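Long-range contact in putative agmatinase (Clostridium difficile, PDB 3LHL), which probably hydrolyses agmatine to putrescine and urea, as a manganese-dependent member of the arginase family: residues 74-88 with 99-111. Numbering follows the deposited sequence.
Sequences LKEIYQETYKIVRDS and LVTLPAFKAVHEK. With PO4 (phosphate ion), chain G.
The Y78 ring meets helix 101-111 with its edge. P103 O and the K106 carbonyl carbon lie near the ring plane, and Y78 CD1 is 3.3 Å from P103 O. A107 N approaches the ring obliquely. Q79 OE1 is also at the Y78 ring edge, in plane. On Y82, one ring face carries R86 CB from its own helix. O2 of a phosphate ion, probably from the crystallisation liquor, lies at the Y82 ring edge and accepts a hydrogen bond from R86 NH1. The R86 guanidinium has K83 CA over one face and D87 CG in plane at its edge; R86 NE forms a salt bridge with D87 OD1.

The contact joins two neighbouring helices of the arginase-type alpha/beta fold, linked through strand 90-95 of its parallel sheet. The helices run in roughly the same direction, crossing at -36° with axes 7.8 Å apart. Y78 is a knob in a hole formed by P103, K106, A107 and E110. Its CG stands anti to the backbone N (chi1 -178°), which carries the ring over to the second helix. The Y78 hydroxyl donates to E110 OE2 at 2.8 Å, on the anti lone pair as modelled; the E110 side chain is less surely placed.

A104 and A107 lie where the helices meet, consistent with the close approach. A107 CB packs tightly against T81 CG2 at 3.5 Å. T81 OG1 donates to I77 O at 2.9 Å, from above the carbonyl plane. The methyl CG2 is left to face A104 and A107. I77 puts CG2 against P103 CG and CD1 against V100. L74 CD2 packs on P103 CG and L99 CG, and P103 CB lies 3.2 Å from L74 O. L99 follows the manganese ligand H98.

Toward the C-terminal ends, V85 CG2 reaches V108 CG2 at 4.0 Å, and CG1 lies 3.8 Å from K111 CD.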
loop_
_atom_site.group_PDB
_atom_site.type_symbol
_atom_site.label_atom_id
_atom_site.label_comp_id
_atom_site.label_asym_id
_atom_site.label_seq_id
_atom_site.Cartn_x
_atom_site.Cartn_y
_atom_site.Cartn_z
ATOM N N LEU A 74 -6.363 -1.003 -15.325
ATOM C CA LEU A 74 -6.148 -2.143 -14.445
ATOM C C LEU A 74 -5.376 -3.257 -15.147
ATOM O O LEU A 74 -4.470 -3.849 -14.561
ATOM C CB LEU A 74 -7.483 -2.673 -13.927
ATOM C CG LEU A 74 -8.305 -1.671 -13.113
ATOM C CD1 LEU A 74 -9.493 -2.380 -12.484
ATOM C CD2 LEU A 74 -7.432 -1.031 -12.029
ATOM N N LYS A 75 -5.733 -3.538 -16.397
ATOM C CA LYS A 75 -5.050 -4.577 -17.163
ATOM C C LYS A 75 -3.575 -4.241 -17.345
ATOM O O LYS A 75 -2.720 -5.122 -17.289
ATOM C CB LYS A 75 -5.712 -4.759 -18.535
ATOM C CG LYS A 75 -7.107 -5.357 -18.454
ATOM C CD LYS A 75 -7.755 -5.491 -19.824
ATOM C CE LYS A 75 -9.153 -6.091 -19.714
ATOM N NZ LYS A 75 -9.845 -6.120 -21.031
ATOM N N GLU A 76 -3.286 -2.962 -17.554
ATOM C CA GLU A 76 -1.916 -2.509 -17.743
ATOM C C GLU A 76 -1.109 -2.662 -16.453
ATOM O O GLU A 76 0.055 -3.066 -16.489
ATOM C CB GLU A 76 -1.915 -1.050 -18.218
ATOM C CG GLU A 76 -2.681 -0.867 -19.522
ATOM C CD GLU A 76 -2.950 0.582 -19.879
ATOM O OE1 GLU A 76 -3.289 1.373 -18.971
ATOM O OE2 GLU A 76 -2.842 0.924 -21.075
ATOM N N ILE A 77 -1.725 -2.348 -15.315
ATOM C CA ILE A 77 -1.034 -2.483 -14.038
ATOM C C ILE A 77 -0.750 -3.964 -13.831
ATOM O O ILE A 77 0.346 -4.352 -13.430
ATOM C CB ILE A 77 -1.895 -1.978 -12.861
ATOM C CG1 ILE A 77 -2.106 -0.466 -12.974
ATOM C CG2 ILE A 77 -1.220 -2.328 -11.542
ATOM C CD1 ILE A 77 -3.153 0.083 -12.010
ATOM N N TYR A 78 -1.752 -4.787 -14.123
ATOM C CA TYR A 78 -1.624 -6.231 -13.987
ATOM C C TYR A 78 -0.420 -6.728 -14.775
ATOM O O TYR A 78 0.400 -7.488 -14.264
ATOM C CB TYR A 78 -2.876 -6.932 -14.512
ATOM C CG TYR A 78 -2.816 -8.430 -14.351
ATOM C CD1 TYR A 78 -3.080 -9.026 -13.120
ATOM C CD2 TYR A 78 -2.467 -9.253 -15.422
ATOM C CE1 TYR A 78 -2.999 -10.406 -12.959
ATOM C CE2 TYR A 78 -2.379 -10.633 -15.270
ATOM C CZ TYR A 78 -2.646 -11.200 -14.036
ATOM O OH TYR A 78 -2.556 -12.562 -13.871
ATOM N N GLN A 79 -0.329 -6.297 -16.027
ATOM C CA GLN A 79 0.769 -6.701 -16.896
ATOM C C GLN A 79 2.140 -6.388 -16.313
ATOM O O GLN A 79 2.999 -7.265 -16.248
ATOM C CB GLN A 79 0.642 -6.028 -18.262
ATOM C CG GLN A 79 -0.485 -6.564 -19.114
ATOM C CD GLN A 79 -0.369 -8.057 -19.339
ATOM O OE1 GLN A 79 -1.077 -8.848 -18.716
ATOM N NE2 GLN A 79 0.541 -8.452 -20.224
ATOM N N GLU A 80 2.344 -5.140 -15.896
ATOM C CA GLU A 80 3.627 -4.724 -15.337
ATOM C C GLU A 80 3.980 -5.557 -14.109
ATOM O O GLU A 80 5.097 -6.053 -13.989
ATOM C CB GLU A 80 3.593 -3.236 -14.965
ATOM C CG GLU A 80 4.921 -2.679 -14.452
ATOM C CD GLU A 80 6.066 -2.860 -15.445
ATOM O OE1 GLU A 80 5.931 -2.405 -16.601
ATOM O OE2 GLU A 80 7.104 -3.455 -15.070
ATOM N N THR A 81 3.016 -5.714 -13.208
ATOM C CA THR A 81 3.229 -6.481 -11.984
ATOM C C THR A 81 3.578 -7.928 -12.313
ATOM O O THR A 81 4.539 -8.471 -11.775
ATOM C CB THR A 81 1.967 -6.467 -11.083
ATOM O OG1 THR A 81 1.513 -5.123 -10.910
ATOM C CG2 THR A 81 2.275 -7.052 -9.712
ATOM N N TYR A 82 2.800 -8.541 -13.205
ATOM C CA TYR A 82 3.018 -9.934 -13.586
ATOM C C TYR A 82 4.445 -10.203 -14.060
ATOM O O TYR A 82 5.080 -11.167 -13.633
ATOM C CB TYR A 82 2.040 -10.369 -14.687
ATOM C CG TYR A 82 2.359 -11.753 -15.202
ATOM C CD1 TYR A 82 2.219 -12.872 -14.377
ATOM C CD2 TYR A 82 2.905 -11.937 -16.472
ATOM C CE1 TYR A 82 2.628 -14.134 -14.798
ATOM C CE2 TYR A 82 3.318 -13.198 -16.904
ATOM C CZ TYR A 82 3.179 -14.289 -16.061
ATOM O OH TYR A 82 3.615 -15.532 -16.462
ATOM N N LYS A 83 4.950 -9.357 -14.948
ATOM C CA LYS A 83 6.301 -9.549 -15.437
ATOM C C LYS A 83 7.307 -9.517 -14.284
ATOM O O LYS A 83 8.252 -10.311 -14.255
ATOM C CB LYS A 83 6.630 -8.484 -16.481
ATOM C CG LYS A 83 5.759 -8.591 -17.720
ATOM C CD LYS A 83 5.871 -7.358 -18.598
ATOM C CE LYS A 83 4.849 -7.409 -19.723
ATOM N NZ LYS A 83 4.806 -6.135 -20.500
ATOM N N ILE A 84 7.100 -8.616 -13.327
ATOM C CA ILE A 84 8.006 -8.522 -12.185
ATOM C C ILE A 84 7.918 -9.800 -11.351
ATOM O O ILE A 84 8.936 -10.384 -10.977
ATOM C CB ILE A 84 7.667 -7.301 -11.298
ATOM C CG1 ILE A 84 7.874 -6.008 -12.099
ATOM C CG2 ILE A 84 8.544 -7.304 -10.041
ATOM C CD1 ILE A 84 7.363 -4.766 -11.414
ATOM N N VAL A 85 6.696 -10.238 -11.072
ATOM C CA VAL A 85 6.495 -11.451 -10.295
ATOM C C VAL A 85 7.075 -12.649 -11.042
ATOM O O VAL A 85 7.727 -13.513 -10.449
ATOM C CB VAL A 85 4.991 -11.710 -10.046
ATOM C CG1 VAL A 85 4.797 -13.081 -9.392
ATOM C CG2 VAL A 85 4.405 -10.598 -9.175
ATOM N N ARG A 86 6.819 -12.694 -12.347
ATOM C CA ARG A 86 7.301 -13.776 -13.199
ATOM C C ARG A 86 8.819 -13.882 -13.150
ATOM O O ARG A 86 9.374 -14.975 -13.200
ATOM C CB ARG A 86 6.863 -13.540 -14.647
ATOM C CG ARG A 86 7.457 -14.519 -15.659
ATOM C CD ARG A 86 7.424 -13.922 -17.058
ATOM N NE ARG A 86 8.235 -12.709 -17.117
ATOM C CZ ARG A 86 8.159 -11.794 -18.076
ATOM N NH1 ARG A 86 7.301 -11.936 -19.079
ATOM N NH2 ARG A 86 8.940 -10.728 -18.026
ATOM N N ASP A 87 9.484 -12.737 -13.055
ATOM C CA ASP A 87 10.938 -12.710 -13.012
ATOM C C ASP A 87 11.486 -12.926 -11.605
ATOM O O ASP A 87 12.650 -12.638 -11.340
ATOM C CB ASP A 87 11.447 -11.383 -13.577
ATOM C CG ASP A 87 11.053 -11.180 -15.029
ATOM O OD1 ASP A 87 10.761 -12.187 -15.710
ATOM O OD2 ASP A 87 11.047 -10.016 -15.493
ATOM N N SER A 88 10.643 -13.434 -10.709
ATOM C CA SER A 88 11.044 -13.692 -9.328
ATOM C C SER A 88 11.559 -12.447 -8.614
ATOM O O SER A 88 12.616 -12.468 -7.988
ATOM C CB SER A 88 12.124 -14.779 -9.275
ATOM O OG SER A 88 11.620 -16.024 -9.719
ATOM N N LEU A 99 -7.416 1.585 -5.828
ATOM C CA LEU A 99 -7.842 0.544 -6.759
ATOM C C LEU A 99 -6.666 -0.127 -7.482
ATOM O O LEU A 99 -6.756 -1.302 -7.834
ATOM C CB LEU A 99 -8.837 1.107 -7.779
ATOM C CG LEU A 99 -9.470 0.090 -8.739
ATOM C CD1 LEU A 99 -10.165 -1.028 -7.967
ATOM C CD2 LEU A 99 -10.460 0.809 -9.637
ATOM N N VAL A 100 -5.567 0.603 -7.684
ATOM C CA VAL A 100 -4.402 0.039 -8.374
ATOM C C VAL A 100 -3.898 -1.235 -7.699
ATOM O O VAL A 100 -3.214 -2.048 -8.318
ATOM C CB VAL A 100 -3.211 1.045 -8.452
ATOM C CG1 VAL A 100 -3.652 2.334 -9.132
ATOM C CG2 VAL A 100 -2.655 1.316 -7.068
ATOM N N THR A 101 -4.238 -1.394 -6.426
ATOM C CA THR A 101 -3.836 -2.561 -5.659
ATOM C C THR A 101 -4.500 -3.861 -6.139
ATOM O O THR A 101 -3.907 -4.937 -6.040
ATOM C CB THR A 101 -4.165 -2.351 -4.162
ATOM O OG1 THR A 101 -3.336 -1.305 -3.639
ATOM C CG2 THR A 101 -3.934 -3.629 -3.363
ATOM N N LEU A 102 -5.718 -3.766 -6.671
ATOM C CA LEU A 102 -6.431 -4.963 -7.117
ATOM C C LEU A 102 -5.679 -5.755 -8.187
ATOM O O LEU A 102 -5.377 -6.931 -7.986
ATOM C CB LEU A 102 -7.842 -4.597 -7.600
ATOM C CG LEU A 102 -8.740 -5.711 -8.155
ATOM C CD1 LEU A 102 -8.772 -6.916 -7.204
ATOM C CD2 LEU A 102 -10.143 -5.150 -8.358
ATOM N N PRO A 103 -5.366 -5.128 -9.335
ATOM C CA PRO A 103 -4.641 -5.863 -10.378
ATOM C C PRO A 103 -3.250 -6.300 -9.930
ATOM O O PRO A 103 -2.780 -7.374 -10.302
ATOM C CB PRO A 103 -4.596 -4.871 -11.541
ATOM C CG PRO A 103 -4.662 -3.534 -10.868
ATOM C CD PRO A 103 -5.699 -3.768 -9.793
ATOM N N ALA A 104 -2.600 -5.466 -9.123
ATOM C CA ALA A 104 -1.265 -5.771 -8.627
ATOM C C ALA A 104 -1.333 -7.020 -7.766
ATOM O O ALA A 104 -0.528 -7.945 -7.918
ATOM C CB ALA A 104 -0.729 -4.603 -7.812
ATOM N N PHE A 105 -2.302 -7.037 -6.856
ATOM C CA PHE A 105 -2.485 -8.169 -5.971
ATOM C C PHE A 105 -2.751 -9.417 -6.795
ATOM O O PHE A 105 -2.186 -10.476 -6.526
ATOM C CB PHE A 105 -3.664 -7.948 -5.024
ATOM C CG PHE A 105 -4.007 -9.165 -4.223
ATOM C CD1 PHE A 105 -3.159 -9.602 -3.206
ATOM C CD2 PHE A 105 -5.122 -9.933 -4.549
ATOM C CE1 PHE A 105 -3.416 -10.794 -2.530
ATOM C CE2 PHE A 105 -5.391 -11.122 -3.884
ATOM C CZ PHE A 105 -4.536 -11.557 -2.872
ATOM N N LYS A 106 -3.612 -9.291 -7.799
ATOM C CA LYS A 106 -3.930 -10.439 -8.636
ATOM C C LYS A 106 -2.681 -11.045 -9.260
ATOM O O LYS A 106 -2.493 -12.260 -9.228
ATOM C CB LYS A 106 -4.932 -10.052 -9.729
ATOM C CG LYS A 106 -6.363 -9.922 -9.215
ATOM C CD LYS A 106 -7.331 -9.520 -10.315
ATOM C CE LYS A 106 -8.746 -9.399 -9.774
ATOM N NZ LYS A 106 -9.725 -9.027 -10.832
ATOM N N ALA A 107 -1.824 -10.195 -9.818
ATOM C CA ALA A 107 -0.598 -10.663 -10.447
ATOM C C ALA A 107 0.257 -11.429 -9.434
ATOM O O ALA A 107 0.900 -12.418 -9.778
ATOM C CB ALA A 107 0.187 -9.480 -11.022
ATOM N N VAL A 108 0.257 -10.971 -8.186
ATOM C CA VAL A 108 1.033 -11.628 -7.144
ATOM C C VAL A 108 0.345 -12.926 -6.721
ATOM O O VAL A 108 0.992 -13.966 -6.573
ATOM C CB VAL A 108 1.194 -10.718 -5.900
ATOM C CG1 VAL A 108 1.985 -11.447 -4.823
ATOM C CG2 VAL A 108 1.900 -9.418 -6.285
ATOM N N HIS A 109 -0.972 -12.860 -6.542
ATOM C CA HIS A 109 -1.749 -14.022 -6.131
ATOM C C HIS A 109 -1.666 -15.158 -7.151
ATOM O O HIS A 109 -1.768 -16.327 -6.791
ATOM C CB HIS A 109 -3.211 -13.619 -5.895
ATOM C CG HIS A 109 -4.089 -14.755 -5.469
ATOM N ND1 HIS A 109 -4.981 -15.368 -6.323
ATOM C CD2 HIS A 109 -4.179 -15.419 -4.292
ATOM C CE1 HIS A 109 -5.579 -16.363 -5.691
ATOM N NE2 HIS A 109 -5.110 -16.416 -4.458
ATOM N N GLU A 110 -1.475 -14.809 -8.417
ATOM C CA GLU A 110 -1.363 -15.807 -9.484
ATOM C C GLU A 110 -0.267 -16.819 -9.165
ATOM O O GLU A 110 -0.413 -18.006 -9.436
ATOM C CB GLU A 110 -1.039 -15.131 -10.828
ATOM C CG GLU A 110 -2.106 -14.175 -11.329
ATOM C CD GLU A 110 -3.431 -14.867 -11.597
ATOM O OE1 GLU A 110 -3.922 -15.584 -10.697
ATOM O OE2 GLU A 110 -3.986 -14.694 -12.704
ATOM N N LYS A 111 0.835 -16.339 -8.602
ATOM C CA LYS A 111 1.942 -17.218 -8.259
ATOM C C LYS A 111 1.846 -17.740 -6.824
ATOM O O LYS A 111 2.092 -18.916 -6.566
ATOM C CB LYS A 111 3.274 -16.489 -8.444
ATOM C CG LYS A 111 4.467 -17.288 -7.953
ATOM C CD LYS A 111 5.744 -16.472 -7.975
ATOM C CE LYS A 111 6.888 -17.247 -7.341
ATOM N NZ LYS A 111 8.135 -16.444 -7.329
HETATM P P PO4 G . 5.508 -13.519 -21.657
HETATM O O1 PO4 G . 4.070 -13.158 -21.516
HETATM O O2 PO4 G . 6.018 -14.036 -20.360
HETATM O O3 PO4 G . 5.657 -14.567 -22.703
HETATM O O4 PO4 G . 6.285 -12.312 -22.052
#